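Long-range contacts in endonuclease and methylase LlaGI (Lactococcus lactis, PDB 5FFJ), which is a Type ISP restriction-modification enzyme that joins a helicase-like ATPase to a DNA methyltransferase and a sequence-specificity domain, here bound to DNA with its nuclease deleted: residues S1070-I1075 and T1150-Y1155; D1304-K1309 and D1367-S1372. All blocks are in the same frame, centred on the assembly; numbering follows the deposited sequence.

Contact 1: residues S1070-I1075 and T1150-Y1155; sequences SNFSKI and TKKYLY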
loop_
_atom_site.group_PDB
_atom_site.type_symbol
_atom_site.label_atom_id
_atom_site.label_comp_id
_atom_site.label_asym_id
_atom_site.label_seq_id
_atom_site.Cartn_x
_atom_site.Cartn_y
_atom_site.Cartn_z
ATOM N N SER A 1070 -12.189 -10.052 -21.457
ATOM C CA SER A 1070 -12.088 -9.209 -22.652
ATOM C C SER A 1070 -10.659 -9.166 -23.192
ATOM O O SER A 1070 -9.695 -9.235 -22.428
ATOM C CB SER A 1070 -12.563 -7.786 -22.348
ATOM O OG SER A 1070 -11.470 -6.945 -22.022
ATOM N N ASN A 1071 -10.533 -9.030 -24.509
ATOM C CA ASN A 1071 -9.231 -9.052 -25.171
ATOM C C ASN A 1071 -9.348 -8.681 -26.651
ATOM O O ASN A 1071 -10.414 -8.808 -27.253
ATOM C CB ASN A 1071 -8.593 -10.440 -25.020
ATOM C CG ASN A 1071 -7.167 -10.508 -25.556
ATOM O OD1 ASN A 1071 -6.827 -9.875 -26.553
ATOM N ND2 ASN A 1071 -6.330 -11.300 -24.895
ATOM N N PHE A 1072 -8.241 -8.217 -27.225
ATOM C CA PHE A 1072 -8.165 -7.915 -28.652
ATOM C C PHE A 1072 -8.273 -9.172 -29.518
ATOM O O PHE A 1072 -8.894 -9.150 -30.580
ATOM C CB PHE A 1072 -6.853 -7.192 -28.972
ATOM C CG PHE A 1072 -6.890 -5.712 -28.710
ATOM C CD1 PHE A 1072 -7.742 -4.890 -29.426
ATOM C CD2 PHE A 1072 -6.047 -5.136 -27.773
ATOM C CE1 PHE A 1072 -7.772 -3.527 -29.197
ATOM C CE2 PHE A 1072 -6.071 -3.772 -27.542
ATOM C CZ PHE A 1072 -6.935 -2.968 -28.255
ATOM N N SER A 1073 -7.661 -10.263 -29.064
ATOM C CA SER A 1073 -7.685 -11.524 -29.804
ATOM C C SER A 1073 -8.860 -12.384 -29.362
ATOM O O SER A 1073 -8.965 -12.745 -28.191
ATOM C CB SER A 1073 -6.373 -12.294 -29.614
ATOM O OG SER A 1073 -6.451 -13.587 -30.190
ATOM N N LYS A 1074 -9.744 -12.695 -30.307
ATOM C CA LYS A 1074 -10.871 -13.591 -30.059
ATOM C C LYS A 1074 -10.397 -14.937 -29.518
ATOM O O LYS A 1074 -11.003 -15.497 -28.604
ATOM C CB LYS A 1074 -11.682 -13.800 -31.344
ATOM C CG LYS A 1074 -12.831 -14.791 -31.205
ATOM C CD LYS A 1074 -13.695 -14.822 -32.459
ATOM C CE LYS A 1074 -14.881 -15.772 -32.311
ATOM N NZ LYS A 1074 -15.757 -15.764 -33.516
ATOM N N ILE A 1075 -9.310 -15.449 -30.084
ATOM C CA ILE A 1075 -8.751 -16.722 -29.653
ATOM C C ILE A 1075 -8.286 -16.658 -28.196
ATOM O O ILE A 1075 -8.530 -17.584 -27.425
ATOM C CB ILE A 1075 -7.576 -17.148 -30.561
ATOM C CG1 ILE A 1075 -8.093 -17.419 -31.978
ATOM C CG2 ILE A 1075 -6.875 -18.386 -29.999
ATOM C CD1 ILE A 1075 -7.025 -17.802 -32.985
ATOM N N THR A 1150 -12.181 1.991 -29.949
ATOM C CA THR A 1150 -11.494 0.742 -29.626
ATOM C C THR A 1150 -12.510 -0.353 -29.335
ATOM O O THR A 1150 -13.184 -0.324 -28.302
ATOM C CB THR A 1150 -10.566 0.893 -28.405
ATOM O OG1 THR A 1150 -9.754 2.064 -28.554
ATOM C CG2 THR A 1150 -9.679 -0.347 -28.240
ATOM N N LYS A 1151 -12.625 -1.308 -30.254
ATOM C CA LYS A 1151 -13.507 -2.449 -30.061
ATOM C C LYS A 1151 -12.692 -3.728 -29.870
ATOM O O LYS A 1151 -11.876 -4.102 -30.713
ATOM C CB LYS A 1151 -14.491 -2.587 -31.235
ATOM C CG LYS A 1151 -13.897 -2.984 -32.578
ATOM C CD LYS A 1151 -14.975 -2.927 -33.656
ATOM C CE LYS A 1151 -14.458 -3.351 -35.018
ATOM N NZ LYS A 1151 -15.360 -2.888 -36.107
ATOM N N LYS A 1152 -12.910 -4.362 -28.720
ATOM C CA LYS A 1152 -12.265 -5.615 -28.358
ATOM C C LYS A 1152 -13.272 -6.750 -28.432
ATOM O O LYS A 1152 -14.468 -6.520 -28.616
ATOM C CB LYS A 1152 -11.692 -5.541 -26.941
ATOM C CG LYS A 1152 -10.451 -4.684 -26.786
ATOM C CD LYS A 1152 -9.970 -4.700 -25.339
ATOM C CE LYS A 1152 -8.541 -4.209 -25.204
ATOM N NZ LYS A 1152 -8.079 -4.302 -23.792
ATOM N N TYR A 1153 -12.782 -7.973 -28.275
ATOM C CA TYR A 1153 -13.651 -9.131 -28.141
ATOM C C TYR A 1153 -14.009 -9.343 -26.678
ATOM O O TYR A 1153 -13.173 -9.160 -25.793
ATOM C CB TYR A 1153 -12.981 -10.378 -28.712
ATOM C CG TYR A 1153 -12.997 -10.433 -30.219
ATOM C CD1 TYR A 1153 -14.091 -10.952 -30.899
ATOM C CD2 TYR A 1153 -11.926 -9.961 -30.965
ATOM C CE1 TYR A 1153 -14.116 -11.002 -32.278
ATOM C CE2 TYR A 1153 -11.942 -10.008 -32.347
ATOM C CZ TYR A 1153 -13.040 -10.529 -32.997
ATOM O OH TYR A 1153 -13.064 -10.581 -34.371
ATOM N N LEU A 1154 -15.258 -9.729 -26.439
ATOM C CA LEU A 1154 -15.783 -9.877 -25.088
ATOM C C LEU A 1154 -16.501 -11.209 -24.933
ATOM O O LEU A 1154 -17.308 -11.596 -25.781
ATOM C CB LEU A 1154 -16.738 -8.722 -24.759
ATOM C CG LEU A 1154 -17.796 -8.946 -23.671
ATOM C CD1 LEU A 1154 -17.151 -9.087 -22.306
ATOM C CD2 LEU A 1154 -18.813 -7.818 -23.670
ATOM N N TYR A 1155 -16.197 -11.906 -23.846
ATOM C CA TYR A 1155 -16.962 -13.078 -23.454
ATOM C C TYR A 1155 -18.145 -12.618 -22.606
ATOM O O TYR A 1155 -18.046 -12.528 -21.380
ATOM C CB TYR A 1155 -16.083 -14.076 -22.693
ATOM C CG TYR A 1155 -16.800 -15.341 -22.264
ATOM C CD1 TYR A 1155 -17.279 -16.249 -23.201
ATOM C CD2 TYR A 1155 -16.985 -15.634 -20.918
ATOM C CE1 TYR A 1155 -17.932 -17.407 -22.808
ATOM C CE2 TYR A 1155 -17.635 -16.790 -20.518
ATOM C CZ TYR A 1155 -18.105 -17.673 -21.466
ATOM O OH TYR A 1155 -18.752 -18.822 -21.070
#

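Contact 2: residues D1304-K1309 and D1367-S1372; sequences DYRVKK and DPNEFS. With nucleotides of chain B.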
loop_
_atom_site.group_PDB
_atom_site.type_symbol
_atom_site.label_atom_id
_atom_site.label_comp_id
_atom_site.label_asym_id
_atom_site.label_seq_id
_atom_site.Cartn_x
_atom_site.Cartn_y
_atom_site.Cartn_z
ATOM N N ASP A 1304 7.111 -3.341 -41.534
ATOM C CA ASP A 1304 6.814 -3.819 -40.190
ATOM C C ASP A 1304 5.637 -3.026 -39.639
ATOM O O ASP A 1304 5.789 -1.867 -39.255
ATOM C CB ASP A 1304 8.029 -3.680 -39.269
ATOM C CG ASP A 1304 7.761 -4.194 -37.866
ATOM O OD1 ASP A 1304 6.800 -4.973 -37.684
ATOM O OD2 ASP A 1304 8.515 -3.819 -36.944
ATOM N N TYR A 1305 4.466 -3.655 -39.612
ATOM C CA TYR A 1305 3.236 -2.977 -39.212
ATOM C C TYR A 1305 2.822 -3.342 -37.791
ATOM O O TYR A 1305 1.717 -3.019 -37.358
ATOM C CB TYR A 1305 2.106 -3.317 -40.181
ATOM C CG TYR A 1305 2.469 -3.113 -41.631
ATOM C CD1 TYR A 1305 2.431 -1.850 -42.205
ATOM C CD2 TYR A 1305 2.847 -4.184 -42.428
ATOM C CE1 TYR A 1305 2.761 -1.658 -43.531
ATOM C CE2 TYR A 1305 3.178 -4.003 -43.755
ATOM C CZ TYR A 1305 3.133 -2.739 -44.302
ATOM O OH TYR A 1305 3.463 -2.555 -45.624
ATOM N N ARG A 1306 3.710 -4.020 -37.071
ATOM C CA ARG A 1306 3.434 -4.380 -35.686
ATOM C C ARG A 1306 3.643 -3.185 -34.771
ATOM O O ARG A 1306 4.535 -2.363 -35.000
ATOM C CB ARG A 1306 4.319 -5.539 -35.233
ATOM C CG ARG A 1306 3.863 -6.899 -35.744
ATOM C CD ARG A 1306 4.209 -8.030 -34.781
ATOM N NE ARG A 1306 3.079 -8.948 -34.619
ATOM C CZ ARG A 1306 2.518 -9.288 -33.459
ATOM N NH1 ARG A 1306 1.494 -10.129 -33.456
ATOM N NH2 ARG A 1306 2.966 -8.807 -32.302
ATOM N N VAL A 1307 2.814 -3.102 -33.735
ATOM C CA VAL A 1307 2.876 -2.012 -32.778
ATOM C C VAL A 1307 3.407 -2.510 -31.438
ATOM O O VAL A 1307 3.102 -3.625 -31.011
ATOM C CB VAL A 1307 1.489 -1.363 -32.579
ATOM C CG1 VAL A 1307 0.495 -2.365 -31.990
ATOM C CG2 VAL A 1307 1.597 -0.138 -31.694
ATOM N N LYS A 1308 4.223 -1.681 -30.796
ATOM C CA LYS A 1308 4.613 -1.895 -29.410
ATOM C C LYS A 1308 3.962 -0.796 -28.587
ATOM O O LYS A 1308 3.118 -1.053 -27.726
ATOM C CB LYS A 1308 6.135 -1.871 -29.248
ATOM C CG LYS A 1308 6.611 -2.168 -27.832
ATOM C CD LYS A 1308 8.097 -1.889 -27.666
ATOM C CE LYS A 1308 8.583 -2.288 -26.281
ATOM N NZ LYS A 1308 10.029 -1.985 -26.087
ATOM N N LYS A 1309 4.354 0.440 -28.877
ATOM C CA LYS A 1309 3.752 1.605 -28.251
ATOM C C LYS A 1309 3.984 2.834 -29.114
ATOM O O LYS A 1309 5.123 3.234 -29.360
ATOM C CB LYS A 1309 4.317 1.831 -26.850
ATOM C CG LYS A 1309 3.529 2.840 -26.032
ATOM C CD LYS A 1309 3.931 2.791 -24.570
ATOM C CE LYS A 1309 3.034 3.671 -23.715
ATOM N NZ LYS A 1309 3.121 3.305 -22.272
ATOM N N ASP A 1367 -2.494 -8.051 -26.926
ATOM C CA ASP A 1367 -1.764 -7.557 -28.088
ATOM C C ASP A 1367 -2.723 -7.126 -29.204
ATOM O O ASP A 1367 -3.398 -7.970 -29.790
ATOM C CB ASP A 1367 -0.816 -8.643 -28.597
ATOM C CG ASP A 1367 -0.081 -8.232 -29.850
ATOM O OD1 ASP A 1367 -0.653 -8.386 -30.945
ATOM O OD2 ASP A 1367 1.069 -7.757 -29.741
ATOM N N PRO A 1368 -2.779 -5.814 -29.510
ATOM C CA PRO A 1368 -3.764 -5.324 -30.487
ATOM C C PRO A 1368 -3.540 -5.804 -31.927
ATOM O O PRO A 1368 -4.465 -5.723 -32.737
ATOM C CB PRO A 1368 -3.612 -3.799 -30.400
ATOM C CG PRO A 1368 -2.234 -3.582 -29.904
ATOM C CD PRO A 1368 -1.953 -4.717 -28.971
ATOM N N ASN A 1369 -2.346 -6.300 -32.245
ATOM C CA ASN A 1369 -2.058 -6.769 -33.601
ATOM C C ASN A 1369 -2.822 -8.055 -33.942
ATOM O O ASN A 1369 -2.976 -8.399 -35.114
ATOM C CB ASN A 1369 -0.552 -7.006 -33.796
ATOM C CG ASN A 1369 0.275 -5.748 -33.605
ATOM O OD1 ASN A 1369 0.928 -5.568 -32.576
ATOM N ND2 ASN A 1369 0.268 -4.878 -34.608
ATOM N N GLU A 1370 -3.301 -8.753 -32.913
ATOM C CA GLU A 1370 -3.994 -10.031 -33.089
ATOM C C GLU A 1370 -5.493 -9.846 -33.315
ATOM O O GLU A 1370 -6.231 -10.826 -33.444
ATOM C CB GLU A 1370 -3.773 -10.931 -31.866
ATOM C CG GLU A 1370 -2.321 -11.319 -31.636
ATOM C CD GLU A 1370 -2.128 -12.220 -30.425
ATOM O OE1 GLU A 1370 -3.126 -12.538 -29.744
ATOM O OE2 GLU A 1370 -0.970 -12.611 -30.154
ATOM N N PHE A 1371 -5.945 -8.597 -33.369
ATOM C CA PHE A 1371 -7.377 -8.321 -33.459
ATOM C C PHE A 1371 -7.957 -8.495 -34.871
ATOM O O PHE A 1371 -9.033 -9.075 -35.033
ATOM C CB PHE A 1371 -7.687 -6.898 -32.972
ATOM C CG PHE A 1371 -9.095 -6.457 -33.276
ATOM C CD1 PHE A 1371 -10.167 -6.946 -32.547
ATOM C CD2 PHE A 1371 -9.348 -5.569 -34.306
ATOM C CE1 PHE A 1371 -11.460 -6.550 -32.836
ATOM C CE2 PHE A 1371 -10.639 -5.172 -34.598
ATOM C CZ PHE A 1371 -11.694 -5.663 -33.862
ATOM N N SER A 1372 -7.235 -8.024 -35.887
ATOM C CA SER A 1372 -7.860 -7.640 -37.161
ATOM C C SER A 1372 -7.537 -8.465 -38.410
ATOM O O SER A 1372 -8.164 -8.259 -39.451
ATOM C CB SER A 1372 -7.495 -6.190 -37.481
ATOM O OG SER A 1372 -8.071 -5.809 -38.716
ATOM P P DA B 16 6.854 4.242 -21.286
ATOM O OP1 DA B 16 6.203 4.315 -22.612
ATOM O OP2 DA B 16 7.969 3.294 -21.068
ATOM O "O5'" DA B 16 7.375 5.700 -20.883
ATOM C "C5'" DA B 16 6.468 6.799 -20.845
ATOM C "C4'" DA B 16 7.220 8.119 -20.786
ATOM O "O4'" DA B 16 7.696 8.344 -19.429
ATOM C "C3'" DA B 16 8.453 8.199 -21.683
ATOM O "O3'" DA B 16 8.564 9.504 -22.262
ATOM C "C2'" DA B 16 9.599 7.867 -20.732
ATOM C "C1'" DA B 16 9.109 8.440 -19.409
ATOM N N9 DA B 16 9.602 7.730 -18.227
ATOM C C8 DA B 16 9.557 6.384 -17.996
ATOM N N7 DA B 16 10.062 6.026 -16.840
ATOM C C5 DA B 16 10.463 7.221 -16.268
ATOM C C6 DA B 16 11.077 7.522 -15.038
ATOM N N6 DA B 16 11.400 6.594 -14.133
ATOM N N1 DA B 16 11.343 8.818 -14.773
ATOM C C2 DA B 16 11.014 9.744 -15.683
ATOM N N3 DA B 16 10.436 9.581 -16.874
ATOM C C4 DA B 16 10.184 8.283 -17.108
#

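Contact 1: residues S1070-I1075 and T1150-Y1155
N1071 and Y1153 form an antiparallel hydrogen-bonded pair in a short two-strand ladder in the Type ISP C-terminal specificity domain. N1071 N gives its hydrogen to Y1153 O at 2.9 Å, and Y1153 N returns a bond to N1071 O at 2.7 Å. Beside them S1070 and L1154 make a non-hydrogen-bonded pair, where S1070 CA sets a C-H against Y1153 O.

Two CH-pi contacts add to the ladder. K1152 lays its extended chain across the F1072 ring, with CE over one face, 3.7 Å from the centroid and shifted toward the rim. T1150 CG2 touches the same ring at CZ. The Y1153 ring takes K1074 CB almost exactly over its centre, 3.6 Å from the centroid, while F1072 O lies at the ring's edge, in plane, near CD2. Y1153 CG stands anti to its own carbonyl carbon (chi1 -77°), which turns one ring face to K1074, at the start of helix 1074-1096.

Polar groups shape the bend. N1071 OD1 accepts from S1073 N at 2.7 Å, the donor standing above the amide carbonyl plane; this is an Asx turn, and it leads straight into S1073 as N-cap. The ammonium of K1152 pairs with D1366, and that of K1151 with E1288.

Strand 1070-1071 follows helix 1066-1069 and leads into helix 1074-1096, forming one outer strand of a mixed sheet in which 1150-1155 has 1141-1147 on its other side.

Contact 2: residues D1304-K1309 and D1367-S1372
The R1306 guanidinium has N1369 CB over one face, 3.7 Å above its plane and toward the rim, and E1370 CG near its plane at the edge, 4.4 Å from NH1. Two irregular loops of the specificity domain meet here. From an oblique position D1367 OD2 forms a salt bridge with R1306 NH2 at 3.4 Å, its hydrogen bond weak, the guanidinium and carboxylate planes being 19° apart. The arginine chain bends at chi2 and chi3, which brings its end back over N1369.

An Asx turn shapes the first loop: D1304 OD1 accepts from R1306 N at 3.3 Å, met from above the carboxylate plane. V1307 sets CG1 between its backbone N and carbonyl carbon (chi1 63°), against P1368 CG at 3.6 Å, and I1378 of helix 1377-1398 touches both side chains. The N1369 CA-CB bond points toward the other loop; an alanine here keeps CB on the guanidinium face but lacks the amide group, and would probably leave a gap beside V1307 CG1.

Farther along, the extended chain of K1309 reaches the DNA backbone, where NZ makes a weak 3.3 Å hydrogen bond to OP1 of DA16 of chain B.

Overall arrangement
Going along the chain from the N terminus, the ATPase-like and methylase regions come first, and both contacts fall later, in the specificity region. Contact 1 closes a loop of 74 residues, mostly helical where regular, bringing strand 1150-1155 back beside 1070-1071. Contact 2 then closes one of 57 residues between two loops. The two closures follow in series, neither nested nor crossed, yet their centres lie only about 14 Å apart. F1371 of the later closure joins them: its ring meets that of Y1153, and CE1 lies 3.3 Å from K1151 O. The small mixed sheet is thereby tied to the loop that leads into helix 1377-1398.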